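Local coordinates for quinonprotein alcohol dehydrogenase-like protein (Bacteroides thetaiotaomicron VPI-5482, PDB 4R5O) that is of unknown function but binds calcium and joins an immunoglobulin-like beta-sandwich domain to a seven-bladed beta-propeller, at residues 148-153 with 193-198; 205-210 with 214-219. One frame throughout, in Å; residues are numbered along the deposited sequence.

Contact 1 of 2, residues 148-153 with 193-198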
ATOM      1  N   HIS A 148      -6.570  -2.193   3.205  1.00 38.55           N
ATOM      2  CA  HIS A 148      -7.190  -0.901   3.174  1.00 37.98           C
ATOM      3  C   HIS A 148      -8.571  -1.052   3.835  1.00 43.13           C
ATOM      4  O   HIS A 148      -9.479  -1.685   3.277  1.00 40.11           O
ATOM      5  CB  HIS A 148      -7.237  -0.369   1.729  1.00 38.64           C
ATOM      6  CG  HIS A 148      -7.838   0.999   1.588  1.00 42.03           C
ATOM      7  ND1 HIS A 148      -8.215   1.483   0.351  1.00 43.91           N
ATOM      8  CD2 HIS A 148      -8.137   1.929   2.529  1.00 42.55           C
ATOM      9  CE1 HIS A 148      -8.721   2.685   0.577  1.00 42.72           C
ATOM     10  NE2 HIS A 148      -8.683   3.000   1.868  1.00 42.61           N
ATOM     11  N   SER A 149      -8.688  -0.531   5.073  1.00 42.50           N
ATOM     12  CA  SER A 149      -9.923  -0.593   5.855  1.00 42.70           C
ATOM     13  C   SER A 149     -10.015   0.622   6.786  1.00 49.56           C
ATOM     14  O   SER A 149      -8.976   1.136   7.197  1.00 51.80           O
ATOM     15  CB  SER A 149      -9.967  -1.896   6.643  1.00 44.46           C
ATOM     16  OG  SER A 149     -11.256  -2.157   7.170  1.00 56.12           O
ATOM     17  N   ASN A 150     -11.240   1.088   7.105  0.50 45.74           N
ATOM     18  CA  ASN A 150     -11.526   2.201   8.033  0.50 45.52           C
ATOM     19  C   ASN A 150     -10.781   3.514   7.608  0.50 49.68           C
ATOM     20  O   ASN A 150     -10.414   4.331   8.469  0.50 49.87           O
ATOM     21  CB  ASN A 150     -11.114   1.801   9.490  0.50 44.34           C
ATOM     22  CG  ASN A 150     -11.474   0.402   9.969  0.50 51.28           C
ATOM     23  OD1 ASN A 150     -10.662  -0.269  10.631  0.50 36.92           O
ATOM     24  ND2 ASN A 150     -12.672  -0.089   9.640  0.50 37.95           N
ATOM     25  N   GLY A 151     -10.558   3.690   6.300  1.00 45.51           N
ATOM     26  CA  GLY A 151      -9.819   4.829   5.761  1.00 44.55           C
ATOM     27  C   GLY A 151      -8.334   4.810   6.086  1.00 47.83           C
ATOM     28  O   GLY A 151      -7.684   5.863   6.022  1.00 50.13           O
ATOM     29  N   LYS A 152      -7.780   3.607   6.419  1.00 38.73           N
ATOM     30  CA  LYS A 152      -6.376   3.427   6.764  1.00 37.05           C
ATOM     31  C   LYS A 152      -5.745   2.279   5.970  1.00 41.99           C
ATOM     32  O   LYS A 152      -6.427   1.335   5.559  1.00 41.49           O
ATOM     33  CB  LYS A 152      -6.215   3.137   8.288  1.00 37.83           C
ATOM     34  CG  LYS A 152      -6.876   4.127   9.272  1.00 44.85           C
ATOM     35  CD  LYS A 152      -6.253   5.530   9.231  1.00 59.52           C
ATOM     36  CE  LYS A 152      -7.033   6.616   9.943  1.00 66.25           C
ATOM     37  NZ  LYS A 152      -8.282   6.987   9.225  1.00 85.81           N
ATOM     38  N   PHE A 153      -4.432   2.350   5.787  1.00 38.70           N
ATOM     39  CA  PHE A 153      -3.645   1.276   5.224  1.00 37.49           C
ATOM     40  C   PHE A 153      -2.965   0.570   6.373  1.00 40.87           C
ATOM     41  O   PHE A 153      -2.131   1.170   7.050  1.00 39.58           O
ATOM     42  CB  PHE A 153      -2.634   1.733   4.158  1.00 39.44           C
ATOM     43  CG  PHE A 153      -3.163   2.404   2.912  1.00 41.99           C
ATOM     44  CD1 PHE A 153      -4.260   1.877   2.231  1.00 44.61           C
ATOM     45  CD2 PHE A 153      -2.455   3.458   2.313  1.00 43.44           C
ATOM     46  CE1 PHE A 153      -4.715   2.467   1.040  1.00 45.44           C
ATOM     47  CE2 PHE A 153      -2.896   4.027   1.111  1.00 45.67           C
ATOM     48  CZ  PHE A 153      -4.028   3.532   0.486  1.00 43.57           C
ATOM     49  N   LEU A 193     -10.659  -7.352  11.330  1.00 36.14           N
ATOM     50  CA  LEU A 193     -11.945  -7.879  11.790  1.00 35.52           C
ATOM     51  C   LEU A 193     -13.023  -6.814  11.757  1.00 41.85           C
ATOM     52  O   LEU A 193     -14.155  -7.100  11.339  1.00 41.23           O
ATOM     53  CB  LEU A 193     -11.850  -8.458  13.222  1.00 34.24           C
ATOM     54  CG  LEU A 193     -10.779  -9.534  13.506  1.00 35.57           C
ATOM     55  CD1 LEU A 193     -10.807  -9.970  14.962  1.00 34.08           C
ATOM     56  CD2 LEU A 193     -10.961 -10.723  12.656  1.00 33.19           C
ATOM     57  N   ASN A 194     -12.681  -5.597  12.227  1.00 40.70           N
ATOM     58  CA  ASN A 194     -13.585  -4.449  12.355  1.00 41.67           C
ATOM     59  C   ASN A 194     -12.768  -3.181  12.581  1.00 48.26           C
ATOM     60  O   ASN A 194     -11.599  -3.165  12.209  1.00 51.22           O
ATOM     61  CB  ASN A 194     -14.596  -4.685  13.497  1.00 41.90           C
ATOM     62  CG  ASN A 194     -14.005  -5.021  14.847  1.00 55.80           C
ATOM     63  OD1 ASN A 194     -12.980  -4.475  15.275  1.00 54.86           O
ATOM     64  ND2 ASN A 194     -14.720  -5.845  15.593  1.00 38.79           N
ATOM     65  N   GLU A 195     -13.357  -2.122  13.163  1.00 44.38           N
ATOM     66  CA  GLU A 195     -12.653  -0.854  13.384  1.00 44.06           C
ATOM     67  C   GLU A 195     -11.666  -0.926  14.526  1.00 46.19           C
ATOM     68  O   GLU A 195     -10.700  -0.144  14.555  1.00 45.07           O
ATOM     69  CB  GLU A 195     -13.629   0.300  13.694  1.00 46.47           C
ATOM     70  CG  GLU A 195     -14.750   0.561  12.703  1.00 63.16           C
ATOM     71  CD  GLU A 195     -15.463   1.894  12.881  1.00101.29           C
ATOM     72  OE1 GLU A 195     -15.043   2.705  13.741  1.00 91.85           O
ATOM     73  OE2 GLU A 195     -16.409   2.157  12.103  1.00112.42           O
ATOM     74  N   GLN A 196     -11.927  -1.838  15.488  1.00 41.47           N
ATOM     75  CA  GLN A 196     -11.157  -1.937  16.711  1.00 40.80           C
ATOM     76  C   GLN A 196     -10.064  -3.040  16.653  1.00 42.23           C
ATOM     77  O   GLN A 196      -9.006  -2.852  17.255  1.00 39.51           O
ATOM     78  CB  GLN A 196     -12.146  -2.224  17.867  1.00 43.05           C
ATOM     79  CG  GLN A 196     -11.561  -2.297  19.303  1.00 70.98           C
ATOM     80  CD  GLN A 196     -10.922  -1.057  19.903  1.00 92.69           C
ATOM     81  OE1 GLN A 196     -10.942   0.054  19.348  1.00 89.47           O
ATOM     82  NE2 GLN A 196     -10.371  -1.223  21.099  1.00 84.18           N
ATOM     83  N   TYR A 197     -10.304  -4.170  15.954  1.00 39.93           N
ATOM     84  CA  TYR A 197      -9.360  -5.282  15.971  1.00 38.74           C
ATOM     85  C   TYR A 197      -9.001  -5.831  14.617  1.00 40.59           C
ATOM     86  O   TYR A 197      -9.794  -5.819  13.684  1.00 40.86           O
ATOM     87  CB  TYR A 197      -9.955  -6.448  16.778  1.00 40.92           C
ATOM     88  CG  TYR A 197     -10.166  -6.124  18.236  1.00 42.83           C
ATOM     89  CD1 TYR A 197      -9.091  -6.067  19.117  1.00 43.48           C
ATOM     90  CD2 TYR A 197     -11.444  -5.914  18.747  1.00 44.90           C
ATOM     91  CE1 TYR A 197      -9.273  -5.757  20.460  1.00 43.78           C
ATOM     92  CE2 TYR A 197     -11.642  -5.630  20.098  1.00 46.34           C
ATOM     93  CZ  TYR A 197     -10.547  -5.540  20.947  1.00 56.79           C
ATOM     94  OH  TYR A 197     -10.702  -5.285  22.285  1.00 65.36           O
ATOM     95  N   GLY A 198      -7.809  -6.415  14.584  1.00 36.80           N
ATOM     96  CA  GLY A 198      -7.255  -7.146  13.448  1.00 35.57           C
ATOM     97  C   GLY A 198      -6.615  -8.442  13.905  1.00 37.85           C
ATOM     98  O   GLY A 198      -6.539  -8.714  15.103  1.00 38.47           O
TER

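Contact 2 of 2, residues 205-210 with 214-219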
ATOM      1  N   ILE A 205      -2.203 -17.535  15.752  1.00 38.93           N
ATOM      2  CA  ILE A 205      -3.133 -16.398  15.634  1.00 37.21           C
ATOM      3  C   ILE A 205      -2.886 -15.395  16.759  1.00 41.27           C
ATOM      4  O   ILE A 205      -2.913 -15.745  17.949  1.00 39.22           O
ATOM      5  CB  ILE A 205      -4.636 -16.828  15.633  1.00 38.62           C
ATOM      6  CG1 ILE A 205      -4.910 -17.938  14.597  1.00 38.85           C
ATOM      7  CG2 ILE A 205      -5.564 -15.607  15.446  1.00 36.39           C
ATOM      8  CD1 ILE A 205      -6.197 -18.613  14.756  1.00 45.68           C
ATOM      9  N   ARG A 206      -2.719 -14.125  16.358  1.00 37.54           N
ATOM     10  CA  ARG A 206      -2.566 -12.984  17.255  1.00 35.54           C
ATOM     11  C   ARG A 206      -3.644 -11.974  16.999  1.00 37.82           C
ATOM     12  O   ARG A 206      -3.878 -11.641  15.840  1.00 37.00           O
ATOM     13  CB  ARG A 206      -1.196 -12.313  17.097  1.00 31.83           C
ATOM     14  CG  ARG A 206      -0.025 -13.208  17.325  1.00 34.97           C
ATOM     15  CD  ARG A 206       1.158 -12.550  16.691  1.00 44.69           C
ATOM     16  NE  ARG A 206       2.384 -13.324  16.859  1.00 40.29           N
ATOM     17  CZ  ARG A 206       3.245 -13.135  17.851  1.00 54.68           C
ATOM     18  NH1 ARG A 206       3.008 -12.207  18.782  1.00 39.24           N
ATOM     19  NH2 ARG A 206       4.345 -13.871  17.929  1.00 36.26           N
ATOM     20  N   ARG A 207      -4.306 -11.486  18.057  1.00 34.45           N
ATOM     21  CA  ARG A 207      -5.270 -10.396  17.932  1.00 33.86           C
ATOM     22  C   ARG A 207      -4.536  -9.125  18.154  1.00 38.46           C
ATOM     23  O   ARG A 207      -3.801  -9.035  19.127  1.00 40.65           O
ATOM     24  CB  ARG A 207      -6.456 -10.544  18.909  1.00 33.57           C
ATOM     25  CG  ARG A 207      -7.496  -9.413  18.772  1.00 32.11           C
ATOM     26  CD  ARG A 207      -8.631  -9.517  19.764  1.00 39.94           C
ATOM     27  NE  ARG A 207      -8.177  -9.455  21.153  1.00 41.75           N
ATOM     28  CZ  ARG A 207      -8.091 -10.504  21.971  1.00 57.71           C
ATOM     29  NH1 ARG A 207      -8.486 -11.710  21.566  1.00 42.00           N
ATOM     30  NH2 ARG A 207      -7.648 -10.350  23.208  1.00 41.94           N
ATOM     31  N   ILE A 208      -4.704  -8.154  17.284  1.00 34.38           N
ATOM     32  CA  ILE A 208      -4.057  -6.851  17.458  1.00 33.74           C
ATOM     33  C   ILE A 208      -5.167  -5.774  17.630  1.00 39.78           C
ATOM     34  O   ILE A 208      -6.187  -5.806  16.936  1.00 37.28           O
ATOM     35  CB  ILE A 208      -3.051  -6.511  16.290  1.00 35.45           C
ATOM     36  CG1 ILE A 208      -2.278  -5.176  16.569  1.00 34.58           C
ATOM     37  CG2 ILE A 208      -3.700  -6.552  14.877  1.00 31.67           C
ATOM     38  CD1 ILE A 208      -0.958  -5.019  15.876  1.00 35.89           C
ATOM     39  N   ASP A 209      -4.981  -4.874  18.615  1.00 40.16           N
ATOM     40  CA  ASP A 209      -5.876  -3.730  18.849  1.00 40.73           C
ATOM     41  C   ASP A 209      -5.451  -2.646  17.880  1.00 44.59           C
ATOM     42  O   ASP A 209      -4.295  -2.239  17.910  1.00 45.90           O
ATOM     43  CB  ASP A 209      -5.813  -3.286  20.327  1.00 43.62           C
ATOM     44  CG  ASP A 209      -6.768  -2.173  20.722  1.00 53.95           C
ATOM     45  OD1 ASP A 209      -6.705  -1.082  20.107  1.00 55.10           O
ATOM     46  OD2 ASP A 209      -7.496  -2.348  21.712  1.00 59.62           O
ATOM     47  N   LEU A 210      -6.335  -2.208  16.989  1.00 39.97           N
ATOM     48  CA  LEU A 210      -5.971  -1.245  15.933  1.00 38.98           C
ATOM     49  C   LEU A 210      -5.792   0.214  16.474  1.00 45.67           C
ATOM     50  O   LEU A 210      -5.401   1.089  15.698  1.00 46.78           O
ATOM     51  CB  LEU A 210      -7.019  -1.257  14.804  1.00 37.89           C
ATOM     52  CG  LEU A 210      -7.153  -2.602  14.060  1.00 41.39           C
ATOM     53  CD1 LEU A 210      -8.208  -2.548  13.002  1.00 42.27           C
ATOM     54  CD2 LEU A 210      -5.841  -3.044  13.449  1.00 41.07           C
ATOM     55  N   ASN A 214      -1.471  -3.196  20.803  1.00 45.06           N
ATOM     56  CA  ASN A 214      -1.089  -4.335  21.624  1.00 44.47           C
ATOM     57  C   ASN A 214      -1.616  -5.580  20.956  1.00 46.00           C
ATOM     58  O   ASN A 214      -2.665  -5.507  20.315  1.00 45.27           O
ATOM     59  CB  ASN A 214      -1.586  -4.205  23.075  1.00 50.01           C
ATOM     60  CG  ASN A 214      -0.803  -3.205  23.921  1.00 92.62           C
ATOM     61  OD1 ASN A 214       0.444  -3.098  23.866  1.00 81.42           O
ATOM     62  ND2 ASN A 214      -1.511  -2.514  24.803  1.00 93.40           N
ATOM     63  N   ASN A 215      -0.875  -6.696  21.038  1.00 43.38           N
ATOM     64  CA  ASN A 215      -1.311  -7.951  20.433  1.00 43.23           C
ATOM     65  C   ASN A 215      -1.322  -9.044  21.487  1.00 46.42           C
ATOM     66  O   ASN A 215      -0.582  -8.982  22.463  1.00 45.72           O
ATOM     67  CB  ASN A 215      -0.466  -8.370  19.209  1.00 43.09           C
ATOM     68  CG  ASN A 215       0.900  -8.893  19.513  1.00 63.04           C
ATOM     69  OD1 ASN A 215       1.118 -10.115  19.649  1.00 59.23           O
ATOM     70  ND2 ASN A 215       1.847  -7.987  19.591  1.00 49.87           N
ATOM     71  N   VAL A 216      -2.228 -10.008  21.313  1.00 43.60           N
ATOM     72  CA  VAL A 216      -2.421 -11.161  22.204  1.00 42.19           C
ATOM     73  C   VAL A 216      -2.251 -12.375  21.344  1.00 46.30           C
ATOM     74  O   VAL A 216      -2.897 -12.474  20.302  1.00 45.50           O
ATOM     75  CB  VAL A 216      -3.786 -11.142  22.964  1.00 45.20           C
ATOM     76  CG1 VAL A 216      -3.977 -12.396  23.806  1.00 44.84           C
ATOM     77  CG2 VAL A 216      -3.948  -9.886  23.823  1.00 44.99           C
ATOM     78  N   ARG A 217      -1.372 -13.282  21.754  1.00 43.91           N
ATOM     79  CA  ARG A 217      -1.130 -14.526  21.042  1.00 44.91           C
ATOM     80  C   ARG A 217      -2.166 -15.552  21.531  1.00 49.75           C
ATOM     81  O   ARG A 217      -2.024 -16.117  22.609  1.00 52.09           O
ATOM     82  CB  ARG A 217       0.328 -14.963  21.263  1.00 47.99           C
ATOM     83  CG  ARG A 217       0.805 -16.017  20.319  1.00 55.17           C
ATOM     84  CD  ARG A 217       2.295 -16.230  20.417  1.00 57.94           C
ATOM     85  NE  ARG A 217       2.702 -17.259  19.460  1.00 61.07           N
ATOM     86  CZ  ARG A 217       3.937 -17.715  19.332  1.00 77.08           C
ATOM     87  NH1 ARG A 217       4.904 -17.257  20.116  1.00 64.02           N
ATOM     88  NH2 ARG A 217       4.214 -18.651  18.436  1.00 73.76           N
ATOM     89  N   ILE A 218      -3.242 -15.726  20.749  1.00 44.99           N
ATOM     90  CA  ILE A 218      -4.381 -16.592  21.073  1.00 44.74           C
ATOM     91  C   ILE A 218      -4.054 -18.052  20.776  1.00 47.06           C
ATOM     92  O   ILE A 218      -4.191 -18.909  21.632  1.00 47.81           O
ATOM     93  CB  ILE A 218      -5.610 -16.135  20.268  1.00 47.95           C
ATOM     94  CG1 ILE A 218      -6.032 -14.719  20.641  1.00 47.20           C
ATOM     95  CG2 ILE A 218      -6.756 -17.112  20.459  1.00 51.51           C
ATOM     96  CD1 ILE A 218      -6.931 -14.149  19.514  1.00 60.18           C
ATOM     97  N   LYS A 219      -3.637 -18.329  19.568  1.00 42.69           N
ATOM     98  CA  LYS A 219      -3.281 -19.671  19.144  1.00 41.69           C
ATOM     99  C   LYS A 219      -1.811 -19.666  18.765  1.00 45.60           C
ATOM    100  O   LYS A 219      -1.328 -18.760  18.077  1.00 43.21           O
ATOM    101  CB  LYS A 219      -4.195 -20.123  17.984  1.00 43.17           C
ATOM    102  CG  LYS A 219      -4.002 -21.569  17.530  1.00 47.71           C
ATOM    103  CD  LYS A 219      -5.024 -21.915  16.475  1.00 59.06           C
ATOM    104  CE  LYS A 219      -4.970 -23.352  16.034  1.00 74.27           C
ATOM    105  NZ  LYS A 219      -5.999 -23.648  14.994  1.00 84.56           N
TER

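Contact 1 of 2, residues 148-153 with 193-198
The amide of Asn150 lies against Glu195 where two blades of the beta-propeller meet; the model holds a second conformer of Asn150, and the amide contacts given here are therefore tentative. Its ND2 faces the aliphatic CG of Glu195 at 3.8 Å, and its OD1 is 3.4 Å from the CA of Glu195. The two side chains run obliquely past each other, with amide and carboxylate planes about 50° apart. No hydrogen bond spans the segments: OD1 of Asn150 also approaches the carbonyl O of Asn194, but both are acceptors, and the amide oxygen bonds instead to the hydroxyl of Tyr154. This is thus a light surface contact between turns, made by van der Waals packing. Behind it, each partner is placed by its own turn. Asn150 occupies a corner of a type I' turn from Ser149 to Lys152, which joins strands 143-149 and 152-158; CG stands beside the backbone N (chi1 -43°), and the amide reaches the neighbouring blade. Glu195 sits in the loop between strands 189-192 and 197-201. OD1 of Asn194 receives Gln196 N in an Asx turn and Tyr197 N in an Asx motif, each at 2.8 Å, and so ties its side chain across the bend. The loop is closed by the carbonyl O of Tyr197, which accepts from Leu193 N at 2.9 Å and from Asn194 N at 3.2 Å.

Contact 2 of 2, residues 205-210 with 214-219
The carbonyl O of Ile205 is gripped by two backbone N-H groups, Ile218 N at 2.8 Å and Lys219 N at 3.1 Å, and this marks a classic beta bulge in the hairpin of strands 204-209 and 215-220, the last two strands of a four-stranded propeller blade. The two donors divide the acceptor between them: Ile218 N comes in almost in line with the C=O bond, Lys219 N from the side, within the plane of the carbonyl at a lone pair. Past the bulge the antiparallel register is regular, with Arg207 and Val216 as a hydrogen-bonded pair linked by two backbone bonds.

On the face carrying Arg206, Asn215 and Arg217, polar ends meet. NH1 of Arg206 donates to OD1 of Asn215 at 2.9 Å; the oxygen lies in the guanidinium plane, while the amide is turned 55° from that plane. Over one face of the guanidinium comes CD of Arg217, and the two guanidinium planes are only 18° from parallel. NH2 of Arg206 forms a salt bridge with Asp203, whose carboxylate has a long, weak pairing with Arg217 as well, which probably eases the repulsion between the two arginines. A leucine in place of Arg206 would probably leave OD1 of Asn215 without this donor and Asp203 without its salt-bridge mate.

The opposite face holds Arg207, whose chain bends at chi3. NH1 thereby reaches the carbonyl oxygens of Leu256 and Ala259, while CD1 of Ile218 packs 3.7 Å from CB of Arg207. Near the hairpin turn, Asp209 N donates to Asn214 O at 2.9 Å, with an N-H...O angle of 171°.

Contacts 1 and 2 follow each other along the chain, with centres 14 Å apart, and both reach the antiparallel sheet ordered 189-192, 197-201, 204-209, 215-220. Contact 1 sets the first turn of this blade against a hairpin turn of the preceding four-stranded sheet; contact 2 pairs the last two strands, ending at the edge strand 215-220. Neighbouring strands 197-201 and 204-209 connect them directly, since Gln196 O and Leu210 N, 2.8 Å apart, probably hydrogen-bond, as do Gly198 O and Ile208 N. In this propeller, then, contact 1 is a small touch between the turns of neighbouring blades, and contact 2 is backbone pairing within one blade.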